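N-alpha-acetyltransferase (Sulfolobus solfataricus P2, PDB 4R3L) transfers the acetyl group of acetyl-CoA to the free alpha-amino group at protein N-termini, accepting serine, alanine and methionine and preferring serine. Local coordinates at residues V63-F74 / V84-L95. Residues are numbered along the deposited sequence; the frame is centred on the assembly and turned at random.
Sequences VGYIMPRIEWGF and VRKGHVVSIAVL. With COA (coenzyme A), chain C.
Gly64 to Gly73 pairs with Val84 to Val94 as an antiparallel ladder, strand axes 146° apart in direction, and the register slips by one residue between Met67 and Pro68. There Val90 N and Ser91 N both donate to Met67 O, at 2.8 and 3.3 Å, a classic beta bulge. On the face of Tyr65, Met67 and Ser91, the Tyr65 ring rises from the sheet and leans over strand 83-94, bringing OH within 2.8 Å of Ser91 OG, a hydrogen bond in which either hydroxyl could donate; Asn29 ND2 of helix 22-32 also hydrogen-bonds Tyr65 OH. Met67 lays CE against Ser91 CB and Val90 CG1. The hairpin is the central antiparallel pair of the GNAT fold, and past the bulge its second strand presents backbone to the cofactor: Ile92 O accepts from coenzyme A N4P at 2.6 Å, and Val94 N donates to O9P at 2.8 Å. Ile66 lies on the reverse face, where its CD1 meets Ile92 CD1, its CG1 packs on Val89 CG1, and it touches Ser111 of helix 103-119. Nearer the hairpin loop, His88 ND1 donates to Glu71 OE2 at 2.9 Å; the acceptor sits in the ring plane, whereas the nitrogen stands 39° out of the carboxylate plane. That oxygen also takes a weak hydrogen bond from Arg69 NH1, part of a salt bridge, while Tyr125 OH hydrogen-bonds Glu71 OE1. His88 NE2 hydrogen-bonds Glu127 OE1, joining two zinc-binding residues directly to each other. Lys86, kinked at chi3 (-78°), turns NZ back to Phe74 O, 2.9 Å away, tying the chain beyond the Gly73 corner to the strand.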
# COMPACT_ATOMS: atom_id res chain seq x y z
N VAL A 63 8.41 -12.02 2.82
CA VAL A 63 9.28 -10.99 3.37
C VAL A 63 8.73 -9.58 3.17
O VAL A 63 9.32 -8.60 3.65
CB VAL A 63 10.69 -11.06 2.76
CG1 VAL A 63 11.34 -12.39 3.10
CG2 VAL A 63 10.63 -10.84 1.24
N GLY A 64 7.61 -9.46 2.48
CA GLY A 64 7.01 -8.16 2.26
C GLY A 64 5.61 -8.31 1.71
O GLY A 64 5.26 -9.39 1.24
N TYR A 65 4.81 -7.25 1.78
CA TYR A 65 3.46 -7.35 1.24
C TYR A 65 2.94 -5.97 0.90
O TYR A 65 3.46 -4.96 1.39
CB TYR A 65 2.52 -8.05 2.23
CG TYR A 65 2.22 -7.19 3.43
CD1 TYR A 65 1.13 -6.33 3.45
CD2 TYR A 65 3.05 -7.21 4.55
CE1 TYR A 65 0.86 -5.53 4.54
CE2 TYR A 65 2.80 -6.40 5.65
CZ TYR A 65 1.71 -5.55 5.64
OH TYR A 65 1.44 -4.75 6.73
N ILE A 66 1.89 -5.94 0.09
CA ILE A 66 1.14 -4.72 -0.13
C ILE A 66 -0.34 -5.05 -0.09
O ILE A 66 -0.80 -5.94 -0.79
CB ILE A 66 1.52 -4.03 -1.47
CG1 ILE A 66 0.73 -2.72 -1.64
CG2 ILE A 66 1.30 -4.97 -2.67
CD1 ILE A 66 1.21 -1.88 -2.84
N MET A 67 -1.07 -4.32 0.75
CA MET A 67 -2.51 -4.56 0.92
C MET A 67 -3.29 -3.38 0.40
O MET A 67 -3.13 -2.27 0.90
CB MET A 67 -2.83 -4.80 2.40
CG MET A 67 -4.30 -4.86 2.70
SD MET A 67 -4.62 -5.54 4.36
CE MET A 67 -3.83 -4.31 5.40
N PRO A 68 -4.16 -3.61 -0.60
CA PRO A 68 -4.89 -2.54 -1.28
C PRO A 68 -6.33 -2.42 -0.80
O PRO A 68 -6.86 -3.34 -0.14
CB PRO A 68 -4.87 -3.01 -2.73
CG PRO A 68 -5.12 -4.50 -2.57
CD PRO A 68 -4.36 -4.90 -1.30
N ARG A 69 -6.96 -1.31 -1.15
CA ARG A 69 -8.40 -1.14 -1.01
C ARG A 69 -8.88 -0.45 -2.28
O ARG A 69 -8.24 0.48 -2.75
CB ARG A 69 -8.75 -0.32 0.23
CG ARG A 69 -10.24 -0.13 0.46
CD ARG A 69 -10.45 1.06 1.38
NE ARG A 69 -11.68 0.97 2.13
CZ ARG A 69 -12.17 1.97 2.86
NH1 ARG A 69 -11.53 3.14 2.88
NH2 ARG A 69 -13.30 1.82 3.54
N ILE A 70 -9.99 -0.91 -2.85
CA ILE A 70 -10.51 -0.32 -4.07
C ILE A 70 -11.74 0.53 -3.74
O ILE A 70 -12.63 0.07 -3.01
CB ILE A 70 -10.87 -1.38 -5.12
CG1 ILE A 70 -9.64 -2.23 -5.47
CG2 ILE A 70 -11.45 -0.70 -6.35
CD1 ILE A 70 -8.50 -1.40 -6.07
N GLU A 71 -11.79 1.76 -4.25
CA GLU A 71 -12.83 2.71 -3.84
C GLU A 71 -13.48 3.43 -5.03
O GLU A 71 -12.92 3.46 -6.11
CB GLU A 71 -12.24 3.75 -2.89
CG GLU A 71 -11.45 3.14 -1.73
CD GLU A 71 -10.62 4.16 -0.97
OE1 GLU A 71 -10.32 5.23 -1.53
OE2 GLU A 71 -10.28 3.88 0.19
N TRP A 72 -14.67 3.98 -4.83
CA TRP A 72 -15.28 4.85 -5.84
C TRP A 72 -15.69 6.13 -5.13
O TRP A 72 -16.34 6.08 -4.10
CB TRP A 72 -16.48 4.19 -6.53
CG TRP A 72 -17.15 5.10 -7.52
CD1 TRP A 72 -16.66 5.49 -8.75
CD2 TRP A 72 -18.41 5.74 -7.37
NE1 TRP A 72 -17.55 6.34 -9.35
CE2 TRP A 72 -18.63 6.51 -8.54
CE3 TRP A 72 -19.37 5.76 -6.36
CZ2 TRP A 72 -19.78 7.28 -8.71
CZ3 TRP A 72 -20.51 6.51 -6.54
CH2 TRP A 72 -20.71 7.27 -7.70
N GLY A 73 -15.27 7.27 -5.66
CA GLY A 73 -15.55 8.50 -4.95
C GLY A 73 -14.79 9.68 -5.51
O GLY A 73 -14.19 9.58 -6.57
N PHE A 74 -14.83 10.78 -4.78
CA PHE A 74 -14.22 12.01 -5.24
C PHE A 74 -12.70 11.85 -5.39
O PHE A 74 -12.02 11.29 -4.53
CB PHE A 74 -14.56 13.15 -4.29
CG PHE A 74 -16.03 13.52 -4.30
CD1 PHE A 74 -16.62 14.04 -5.44
CD2 PHE A 74 -16.81 13.31 -3.18
CE1 PHE A 74 -17.96 14.37 -5.46
CE2 PHE A 74 -18.16 13.65 -3.19
CZ PHE A 74 -18.74 14.17 -4.34
N VAL A 84 -14.41 9.28 -9.25
CA VAL A 84 -13.50 8.37 -9.94
C VAL A 84 -13.32 7.05 -9.17
O VAL A 84 -13.58 6.97 -7.97
CB VAL A 84 -12.10 9.00 -10.13
CG1 VAL A 84 -12.17 10.26 -11.00
CG2 VAL A 84 -11.47 9.33 -8.78
N ARG A 85 -12.87 6.01 -9.87
CA ARG A 85 -12.44 4.78 -9.20
C ARG A 85 -11.01 4.96 -8.70
O ARG A 85 -10.14 5.42 -9.44
CB ARG A 85 -12.51 3.59 -10.15
CG ARG A 85 -13.89 3.35 -10.73
CD ARG A 85 -14.63 2.30 -9.95
NE ARG A 85 -13.91 1.03 -9.93
CZ ARG A 85 -14.46 -0.12 -9.55
NH1 ARG A 85 -15.74 -0.14 -9.18
NH2 ARG A 85 -13.75 -1.25 -9.55
N LYS A 86 -10.77 4.60 -7.44
CA LYS A 86 -9.48 4.86 -6.81
C LYS A 86 -8.89 3.59 -6.21
O LYS A 86 -9.62 2.80 -5.60
CB LYS A 86 -9.62 5.91 -5.70
CG LYS A 86 -10.32 7.20 -6.10
CD LYS A 86 -10.45 8.16 -4.92
CE LYS A 86 -11.58 7.78 -3.97
NZ LYS A 86 -11.80 8.85 -2.95
N GLY A 87 -7.58 3.41 -6.34
CA GLY A 87 -6.91 2.35 -5.63
C GLY A 87 -6.18 2.99 -4.46
O GLY A 87 -5.56 4.03 -4.59
N HIS A 88 -6.28 2.36 -3.29
CA HIS A 88 -5.77 2.94 -2.07
C HIS A 88 -4.80 1.93 -1.47
O HIS A 88 -5.19 0.80 -1.21
CB HIS A 88 -6.95 3.24 -1.13
CG HIS A 88 -6.58 3.94 0.14
ND1 HIS A 88 -7.52 4.31 1.08
CD2 HIS A 88 -5.38 4.36 0.63
CE1 HIS A 88 -6.92 4.92 2.09
NE2 HIS A 88 -5.62 4.96 1.84
N VAL A 89 -3.55 2.32 -1.25
CA VAL A 89 -2.62 1.43 -0.58
C VAL A 89 -2.85 1.52 0.91
O VAL A 89 -2.58 2.57 1.49
CB VAL A 89 -1.13 1.77 -0.87
CG1 VAL A 89 -0.20 0.77 -0.17
CG2 VAL A 89 -0.87 1.82 -2.37
N VAL A 90 -3.32 0.45 1.52
CA VAL A 90 -3.67 0.50 2.94
C VAL A 90 -2.40 0.29 3.76
O VAL A 90 -2.16 0.98 4.76
CB VAL A 90 -4.71 -0.57 3.29
CG1 VAL A 90 -5.01 -0.55 4.80
CG2 VAL A 90 -5.97 -0.35 2.48
N SER A 91 -1.56 -0.61 3.28
CA SER A 91 -0.38 -0.98 4.03
C SER A 91 0.65 -1.59 3.09
O SER A 91 0.32 -2.38 2.22
CB SER A 91 -0.78 -1.97 5.15
OG SER A 91 0.29 -2.25 6.02
N ILE A 92 1.91 -1.18 3.26
CA ILE A 92 3.02 -1.82 2.56
C ILE A 92 4.22 -1.90 3.50
O ILE A 92 4.54 -0.94 4.21
CB ILE A 92 3.37 -1.08 1.24
CG1 ILE A 92 4.45 -1.82 0.46
CG2 ILE A 92 3.79 0.37 1.50
CD1 ILE A 92 4.77 -1.16 -0.88
N ALA A 93 4.85 -3.05 3.55
CA ALA A 93 6.00 -3.22 4.42
C ALA A 93 6.94 -4.29 3.88
O ALA A 93 6.51 -5.21 3.19
CB ALA A 93 5.55 -3.57 5.83
N VAL A 94 8.22 -4.15 4.19
CA VAL A 94 9.24 -5.11 3.79
C VAL A 94 10.15 -5.37 4.98
O VAL A 94 10.56 -4.41 5.64
CB VAL A 94 10.07 -4.58 2.59
CG1 VAL A 94 11.19 -5.55 2.21
CG2 VAL A 94 9.17 -4.29 1.38
N LEU A 95 10.45 -6.63 5.28
CA LEU A 95 11.35 -6.96 6.39
C LEU A 95 12.69 -6.23 6.20
O LEU A 95 13.20 -6.16 5.08
CB LEU A 95 11.58 -8.48 6.49
CG LEU A 95 10.43 -9.33 7.05
CD1 LEU A 95 10.75 -10.80 7.02
CD2 LEU A 95 10.07 -8.89 8.46
N1A COA C . 16.52 6.11 2.28
C2A COA C . 16.46 6.80 1.11
N3A COA C . 15.78 6.31 0.07
C4A COA C . 15.12 5.11 0.16
C5A COA C . 15.17 4.39 1.34
C6A COA C . 15.90 4.92 2.42
N6A COA C . 15.97 4.19 3.68
N7A COA C . 14.43 3.23 1.14
C8A COA C . 13.95 3.25 -0.13
N9A COA C . 14.35 4.39 -0.73
C1B COA C . 14.07 4.80 -2.12
C2B COA C . 15.31 4.72 -2.92
O2B COA C . 15.28 5.65 -3.95
C3B COA C . 15.23 3.40 -3.50
O3B COA C . 16.06 3.33 -4.58
P3B COA C . 17.50 2.73 -4.41
O7A COA C . 18.08 2.36 -5.77
O8A COA C . 17.42 1.50 -3.58
O9A COA C . 18.39 3.73 -3.73
C4B COA C . 13.81 3.34 -3.87
O4B COA C . 13.14 3.93 -2.78
C5B COA C . 13.33 1.95 -4.00
O5B COA C . 13.23 1.29 -2.78
P1A COA C . 12.84 -0.23 -2.58
O1A COA C . 14.07 -1.10 -2.48
O2A COA C . 11.94 -0.65 -3.67
O3A COA C . 12.11 -0.20 -1.16
P2A COA C . 12.22 -1.30 -0.04
O4A COA C . 13.52 -1.21 0.73
O5A COA C . 12.00 -2.66 -0.61
O6A COA C . 11.02 -1.01 1.00
CBP COA C . 9.79 0.45 2.52
CCP COA C . 10.67 0.31 1.25
CDP COA C . 9.53 1.91 2.78
CEP COA C . 8.48 -0.29 2.25
CAP COA C . 10.58 -0.20 3.64
OAP COA C . 11.67 0.61 4.10
C9P COA C . 9.77 -0.54 4.87
O9P COA C . 9.12 -1.62 4.94
N8P COA C . 9.72 0.34 6.02
C7P COA C . 8.95 0.04 7.23
C6P COA C . 7.42 -0.05 6.98
C5P COA C . 6.87 1.18 6.26
O5P COA C . 7.20 2.32 6.68
N4P COA C . 6.01 1.03 5.09
C3P COA C . 5.50 2.19 4.39
C2P COA C . 4.49 3.07 5.11
S1P COA C . 3.55 4.22 4.16